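Local coordinates for PHD-type domain-containing protein (Chaetomium thermophilum, PDB 6VHF) that forms the RbBP5-interacting domain of Cfp1, a helical piece whose zinc finger stabilises the integration of Cfp1 into the histone methyltransferase complex COMPASS, at residues 8-13 against 169-174; 18-23 against 74-79; 61-66 against 143-148. All coordinates share one frame; numbering follows the deposited sequence.

Contact 1: 8-13 against 169-174; sequences AELTAS and RVRDGA
L10 and V170 meet through their methyl groups where segments 8-13 of helix 4-46 and 169-174 of helix 141-177 run nearly antiparallel, their axes at 161°. L10 CD2 comes to 3.9 Å from V170 CG1. The side chains slide past one another in opposite directions, and L10 CG and CD1 also lie against the same valine methyl. V170 holds CG1 anti to its backbone N (chi1 165°), which turns the two branches to different neighbours: CG1 serves the leucine, while CG2 lies 3.8 Å from E9 OE2. Beside them, R171 CG stands 4.4 Å from L10 CD2; the arginine lends its aliphatic stem here, its NH2 being hydrogen-bonded to Q168 on its own helix. Farther out, L2 and E167 also pack on L10, E6 lies on V170, and S13 OG joins the two helices by a hydrogen bond to E167 OE1. With an alanine in place of L10, both branch methyls would be gone, and V170 CG1 would probably face a gap between the helices. Branched aliphatic residues suit the inner line of this surface contact and long charged ones its margins; the pairing therefore rests on dispersion and the shedding of water, without directional bonds between the two segments.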
# COMPACT_ATOMS: atom_id res chain seq x y z
N ALA A 8 -1.73 3.06 -29.01
CA ALA A 8 -1.79 4.00 -27.91
C ALA A 8 -2.41 3.36 -26.67
O ALA A 8 -1.96 3.61 -25.55
CB ALA A 8 -2.57 5.25 -28.34
N GLU A 9 -3.42 2.51 -26.85
CA GLU A 9 -4.06 1.86 -25.71
C GLU A 9 -3.16 0.82 -25.07
O GLU A 9 -3.03 0.76 -23.85
CB GLU A 9 -5.38 1.22 -26.14
CG GLU A 9 -6.39 2.20 -26.71
CD GLU A 9 -7.66 1.50 -27.17
OE1 GLU A 9 -8.41 2.09 -27.97
OE2 GLU A 9 -7.88 0.35 -26.73
N LEU A 10 -2.58 -0.06 -25.89
CA LEU A 10 -1.68 -1.08 -25.37
C LEU A 10 -0.53 -0.45 -24.61
O LEU A 10 -0.15 -0.92 -23.54
CB LEU A 10 -1.14 -1.95 -26.52
CG LEU A 10 -2.26 -2.70 -27.25
CD1 LEU A 10 -1.84 -3.21 -28.64
CD2 LEU A 10 -2.79 -3.83 -26.38
N THR A 11 0.02 0.65 -25.15
CA THR A 11 1.16 1.30 -24.52
C THR A 11 0.77 1.89 -23.18
O THR A 11 1.49 1.74 -22.18
CB THR A 11 1.71 2.39 -25.45
OG1 THR A 11 1.98 1.83 -26.75
CG2 THR A 11 2.99 3.03 -24.85
N ALA A 12 -0.38 2.58 -23.13
CA ALA A 12 -0.84 3.16 -21.87
C ALA A 12 -1.20 2.07 -20.87
O ALA A 12 -0.98 2.24 -19.67
CB ALA A 12 -2.05 4.06 -22.11
N SER A 13 -1.75 0.96 -21.35
CA SER A 13 -2.06 -0.17 -20.47
C SER A 13 -0.79 -0.72 -19.84
O SER A 13 -0.73 -0.94 -18.62
CB SER A 13 -2.77 -1.25 -21.26
OG SER A 13 -3.16 -2.29 -20.39
N ARG A 169 -7.42 -8.69 -25.21
CA ARG A 169 -8.64 -8.45 -25.99
C ARG A 169 -8.37 -7.53 -27.17
O ARG A 169 -8.86 -7.78 -28.28
CB ARG A 169 -9.74 -7.89 -25.09
CG ARG A 169 -10.77 -8.94 -24.65
CD ARG A 169 -11.46 -8.52 -23.39
NE ARG A 169 -11.69 -7.08 -23.38
CZ ARG A 169 -11.67 -6.33 -22.28
NH1 ARG A 169 -11.40 -6.89 -21.10
NH2 ARG A 169 -11.88 -5.02 -22.36
N VAL A 170 -7.61 -6.45 -26.96
CA VAL A 170 -7.28 -5.57 -28.07
C VAL A 170 -6.51 -6.33 -29.15
O VAL A 170 -6.87 -6.29 -30.34
CB VAL A 170 -6.50 -4.34 -27.57
CG1 VAL A 170 -5.84 -3.62 -28.73
CG2 VAL A 170 -7.44 -3.40 -26.81
N ARG A 171 -5.45 -7.05 -28.76
CA ARG A 171 -4.71 -7.84 -29.74
C ARG A 171 -5.60 -8.87 -30.42
O ARG A 171 -5.43 -9.15 -31.62
CB ARG A 171 -3.52 -8.53 -29.08
CG ARG A 171 -2.41 -7.61 -28.60
CD ARG A 171 -1.23 -8.44 -28.16
NE ARG A 171 -1.64 -9.48 -27.22
CZ ARG A 171 -1.50 -9.39 -25.90
NH1 ARG A 171 -0.98 -8.29 -25.36
NH2 ARG A 171 -1.90 -10.39 -25.10
N ASP A 172 -6.55 -9.46 -29.68
CA ASP A 172 -7.53 -10.35 -30.31
C ASP A 172 -8.37 -9.62 -31.35
O ASP A 172 -8.67 -10.17 -32.42
CB ASP A 172 -8.45 -10.98 -29.25
CG ASP A 172 -7.77 -12.09 -28.46
OD1 ASP A 172 -6.76 -12.65 -28.95
OD2 ASP A 172 -8.27 -12.41 -27.36
N GLY A 173 -8.79 -8.38 -31.06
CA GLY A 173 -9.59 -7.64 -32.02
C GLY A 173 -8.83 -7.33 -33.30
O GLY A 173 -9.38 -7.44 -34.40
N ALA A 174 -7.55 -6.97 -33.17
CA ALA A 174 -6.72 -6.66 -34.32
C ALA A 174 -6.38 -7.90 -35.14
O ALA A 174 -6.23 -7.82 -36.36
CB ALA A 174 -5.45 -5.94 -33.87

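Contact 2: 18-23 against 74-79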
# COMPACT_ATOMS: atom_id res chain seq x y z
N SER A 18 2.92 -0.91 -15.10
CA SER A 18 4.18 -0.49 -14.51
C SER A 18 3.94 0.31 -13.23
O SER A 18 4.54 0.02 -12.18
CB SER A 18 4.94 0.35 -15.53
OG SER A 18 6.33 0.20 -15.37
N LYS A 19 3.04 1.30 -13.29
CA LYS A 19 2.74 2.11 -12.10
C LYS A 19 2.13 1.24 -10.99
O LYS A 19 2.44 1.43 -9.81
CB LYS A 19 1.77 3.26 -12.43
CG LYS A 19 2.16 4.16 -13.63
CD LYS A 19 1.46 5.56 -13.57
CE LYS A 19 1.28 6.21 -14.96
NZ LYS A 19 0.16 7.21 -15.02
N LEU A 20 1.26 0.30 -11.37
CA LEU A 20 0.62 -0.55 -10.37
C LEU A 20 1.65 -1.43 -9.67
O LEU A 20 1.55 -1.65 -8.46
CB LEU A 20 -0.47 -1.40 -11.01
CG LEU A 20 -1.68 -0.64 -11.57
CD1 LEU A 20 -2.52 -1.55 -12.48
CD2 LEU A 20 -2.53 -0.11 -10.42
N SER A 21 2.65 -1.93 -10.42
CA SER A 21 3.68 -2.76 -9.80
C SER A 21 4.54 -1.94 -8.83
O SER A 21 4.89 -2.43 -7.75
CB SER A 21 4.55 -3.41 -10.86
OG SER A 21 3.75 -4.29 -11.61
N GLU A 22 4.87 -0.70 -9.21
CA GLU A 22 5.58 0.19 -8.30
C GLU A 22 4.74 0.51 -7.07
O GLU A 22 5.26 0.60 -5.95
CB GLU A 22 5.98 1.46 -9.04
CG GLU A 22 7.09 1.24 -10.07
CD GLU A 22 7.05 2.20 -11.26
OE1 GLU A 22 7.62 1.85 -12.32
OE2 GLU A 22 6.44 3.31 -11.14
N GLN A 23 3.42 0.68 -7.23
CA GLN A 23 2.59 0.89 -6.05
C GLN A 23 2.60 -0.34 -5.13
O GLN A 23 2.56 -0.21 -3.90
CB GLN A 23 1.16 1.24 -6.47
CG GLN A 23 0.25 1.71 -5.31
CD GLN A 23 0.81 2.92 -4.55
OE1 GLN A 23 1.73 3.58 -5.00
NE2 GLN A 23 0.25 3.19 -3.38
N LEU A 74 -6.05 3.69 -3.97
CA LEU A 74 -7.42 3.93 -4.42
C LEU A 74 -7.45 4.73 -5.73
O LEU A 74 -8.23 4.44 -6.63
CB LEU A 74 -8.21 4.63 -3.31
CG LEU A 74 -8.21 3.89 -1.97
CD1 LEU A 74 -8.81 4.72 -0.86
CD2 LEU A 74 -8.98 2.61 -2.12
N PHE A 75 -6.59 5.75 -5.85
CA PHE A 75 -6.47 6.50 -7.10
C PHE A 75 -6.16 5.57 -8.27
O PHE A 75 -6.88 5.57 -9.27
CB PHE A 75 -5.39 7.58 -6.95
CG PHE A 75 -5.19 8.45 -8.18
CD1 PHE A 75 -4.58 7.96 -9.33
CD2 PHE A 75 -5.60 9.78 -8.16
CE1 PHE A 75 -4.39 8.77 -10.44
CE2 PHE A 75 -5.42 10.60 -9.26
CZ PHE A 75 -4.81 10.09 -10.41
N LEU A 76 -5.10 4.77 -8.14
CA LEU A 76 -4.71 3.87 -9.22
C LEU A 76 -5.72 2.77 -9.48
O LEU A 76 -5.56 2.02 -10.45
CB LEU A 76 -3.33 3.26 -8.92
CG LEU A 76 -2.13 4.22 -8.81
CD1 LEU A 76 -0.87 3.48 -8.39
CD2 LEU A 76 -1.89 4.97 -10.10
N GLN A 77 -6.76 2.64 -8.67
CA GLN A 77 -7.79 1.64 -8.95
C GLN A 77 -8.93 2.20 -9.78
O GLN A 77 -9.74 1.42 -10.30
CB GLN A 77 -8.32 1.05 -7.65
CG GLN A 77 -7.36 0.05 -7.02
CD GLN A 77 -7.82 -0.35 -5.64
OE1 GLN A 77 -7.14 -0.06 -4.63
NE2 GLN A 77 -8.97 -1.00 -5.57
N SER A 78 -9.02 3.59 -9.92
CA SER A 78 -9.89 4.38 -10.78
C SER A 78 -9.25 4.55 -12.15
O SER A 78 -8.04 4.80 -12.25
CB SER A 78 -10.14 5.76 -10.19
OG SER A 78 -9.08 6.64 -10.52
N PRO A 79 -10.05 4.41 -13.21
CA PRO A 79 -9.49 4.48 -14.55
C PRO A 79 -9.05 5.89 -14.94
O PRO A 79 -8.27 6.02 -15.88
CB PRO A 79 -10.64 3.94 -15.43
CG PRO A 79 -11.88 4.26 -14.66
CD PRO A 79 -11.51 4.19 -13.20
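L76 packs against L20 and Q23 where two members of a three-helix bundle meet: helix 4-46 passes the C-terminal end of the short helix 64-77, which runs in the opposite direction.

The apolar contacts centre on L76, whose CB points at helix 4-46. Its CG stands anti to the carbonyl carbon (chi1 -62°), and from there CD1 reaches the aliphatic start of Q23, 3.6 Å from Q23 CB and 3.7 Å from Q23 CG. The two side chains lie at a slant to each other. Lower on the same leucine, CB lies 3.8 Å from L20 CD2, and these two leucines slide past one another in opposite senses. L20 also touches I160 and L163, so a buried leucine is well chosen here: it fills the space where helix 141-177 joins the other two.

Contacts of methyl with carbonyl form a second group. L20 CD2 lies 3.7 Å from L76 O, and L76 CD1 rests near the backbone oxygen of K19. That oxygen already takes the helical bond from Q23 N.

The polar groups are served alongside. Q23 offers methylenes to the leucine, then bends at its second torsion (57°), and its NE2 is hydrogen-bonded to S73 OG on helix 64-77. A glutamine thus does two jobs, lining an apolar contact with its stem while its buried amide finds a partner across the helix pair. Where helix 64-77 gives way to a turn, F75 O accepts two bonds from S78, one from the backbone N at 3.0 Å. The other comes from S78 OG, 2.7 Å from F75 O in the carbonyl plane, at a C=O...OG angle of 147°.

Contact 3: 61-66 against 143-148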
# COMPACT_ATOMS: atom_id res chain seq x y z
N THR A 61 4.79 7.80 14.31
CA THR A 61 4.33 8.93 13.50
C THR A 61 4.52 8.67 12.02
O THR A 61 3.76 9.17 11.19
CB THR A 61 5.09 10.20 13.89
OG1 THR A 61 5.09 10.35 15.31
CG2 THR A 61 4.43 11.42 13.26
N ARG A 62 5.56 7.90 11.66
CA ARG A 62 5.80 7.61 10.26
C ARG A 62 4.69 6.77 9.65
O ARG A 62 4.55 6.75 8.42
CB ARG A 62 7.14 6.89 10.10
CG ARG A 62 8.35 7.74 10.47
CD ARG A 62 9.59 6.87 10.57
NE ARG A 62 9.52 5.94 11.69
CZ ARG A 62 10.55 5.19 12.08
NH1 ARG A 62 11.70 5.27 11.41
NH2 ARG A 62 10.44 4.37 13.12
N LEU A 63 3.88 6.09 10.47
CA LEU A 63 2.79 5.29 9.95
C LEU A 63 1.71 6.13 9.27
O LEU A 63 0.81 5.56 8.64
CB LEU A 63 2.16 4.44 11.07
CG LEU A 63 3.08 3.36 11.66
CD1 LEU A 63 2.51 2.75 12.93
CD2 LEU A 63 3.40 2.27 10.65
N ASP A 64 1.78 7.46 9.37
CA ASP A 64 0.85 8.29 8.62
C ASP A 64 1.11 8.19 7.12
O ASP A 64 0.18 8.36 6.33
CB ASP A 64 0.96 9.73 9.09
CG ASP A 64 0.54 9.89 10.53
OD1 ASP A 64 0.04 8.90 11.12
OD2 ASP A 64 0.72 10.99 11.08
N THR A 65 2.36 7.91 6.73
CA THR A 65 2.67 7.59 5.34
C THR A 65 1.75 6.50 4.80
O THR A 65 1.32 6.55 3.65
CB THR A 65 4.13 7.14 5.22
OG1 THR A 65 4.95 8.09 5.90
CG2 THR A 65 4.56 7.08 3.78
N VAL A 66 1.44 5.50 5.64
CA VAL A 66 0.56 4.42 5.20
C VAL A 66 -0.79 4.97 4.78
O VAL A 66 -1.39 4.49 3.82
CB VAL A 66 0.42 3.36 6.32
CG1 VAL A 66 -0.65 2.35 5.97
CG2 VAL A 66 1.74 2.69 6.55
N ALA A 143 -2.94 -4.53 13.49
CA ALA A 143 -3.67 -5.47 12.65
C ALA A 143 -4.47 -4.76 11.56
O ALA A 143 -4.62 -5.30 10.46
CB ALA A 143 -4.60 -6.33 13.51
N LEU A 144 -4.97 -3.56 11.83
CA LEU A 144 -5.80 -2.91 10.82
C LEU A 144 -4.97 -2.37 9.66
O LEU A 144 -5.34 -2.57 8.50
CB LEU A 144 -6.64 -1.81 11.47
CG LEU A 144 -7.64 -2.39 12.48
CD1 LEU A 144 -8.69 -1.37 12.87
CD2 LEU A 144 -8.31 -3.64 11.94
N LEU A 145 -3.86 -1.68 9.94
CA LEU A 145 -2.98 -1.19 8.88
C LEU A 145 -2.38 -2.34 8.08
O LEU A 145 -2.22 -2.22 6.85
CB LEU A 145 -1.85 -0.34 9.48
CG LEU A 145 -2.08 1.01 10.15
CD1 LEU A 145 -0.73 1.70 10.41
CD2 LEU A 145 -2.98 1.88 9.31
N THR A 146 -2.00 -3.43 8.75
CA THR A 146 -1.57 -4.62 8.03
C THR A 146 -2.65 -5.09 7.07
O THR A 146 -2.37 -5.40 5.90
CB THR A 146 -1.22 -5.74 9.02
OG1 THR A 146 0.02 -5.44 9.67
CG2 THR A 146 -1.12 -7.09 8.30
N LYS A 147 -3.90 -5.13 7.54
CA LYS A 147 -5.02 -5.60 6.72
C LYS A 147 -5.28 -4.68 5.54
O LYS A 147 -5.53 -5.15 4.42
CB LYS A 147 -6.27 -5.73 7.61
CG LYS A 147 -7.55 -6.10 6.89
CD LYS A 147 -8.71 -6.37 7.86
CE LYS A 147 -9.98 -5.61 7.45
NZ LYS A 147 -10.18 -5.60 5.95
N THR A 148 -5.21 -3.36 5.75
CA THR A 148 -5.42 -2.44 4.64
C THR A 148 -4.37 -2.65 3.55
O THR A 148 -4.70 -2.76 2.37
CB THR A 148 -5.37 -1.00 5.12
OG1 THR A 148 -6.30 -0.82 6.19
CG2 THR A 148 -5.72 -0.07 3.97
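R62 O is gripped twice by T65, at the zinc-bearing end of a three-helix bundle where helix 64-77 packs beside helix 141-177. T65 OG1 reaches R62 O at 2.9 Å, lying in the carbonyl plane with a C=O...OG1 angle of 148°, and T65 N adds a second bond at 3.0 Å. This pair of bonds steadies the backbone from R62 to T65, and threonine suits the place because its short hydroxyl can reach back to the carbonyl three residues earlier. On the facing helix L144 O is likewise shared, between T148 N at 2.9 Å and T148 OG1 at 3.1 Å, but here the hydroxyl stands above the carbonyl plane, 40° out of it.

Between these self-contained backbones only hydrocarbon crosses. L145 points toward the segment 61-66 and forks, each methyl taking a different partner. L145 CD1 lies 4.0 Å from L63 CB, and L63 CD2 is near the same methyl. I34 touches L145, A37 touches L63 and M30 touches V66, so helix 4-46 closes the third side, while W141 also packs on L63. These leucines and the valine suit an apolar seam shared by three helices, L63 and V66 being buried in it. The side chain of L63 is about 9 Å from the zinc ion bound by C57, C130, C135 and H138, so the contact lies near the metal site; T61 OG1, hydrogen-bonded to G128 O, ties in the chain just before C130. V66 keeps CG1 anti to its backbone N (chi1 171°), and that methyl meets L145 CD2 at 4.1 Å.

The contacts follow one another along an elongated three-helix bundle: the centres of contacts 1 and 2 are 18 Å apart, those of 2 and 3 another 18 Å, and those of 1 and 3 36 Å. Each joins a different pair of helices: 4-46 with 141-177 in contact 1, 4-46 with 64-77 in contact 2, and 64-77 with 141-177 in contact 3. Along the chain, contact 1 supplies the outermost segments, 8-13 and 169-174; those of contacts 2 and 3 alternate between them. The short middle helix is thereby held to both long ones, the two ends of the modelled chain lie near contact 1, and contact 3 lies toward the zinc finger.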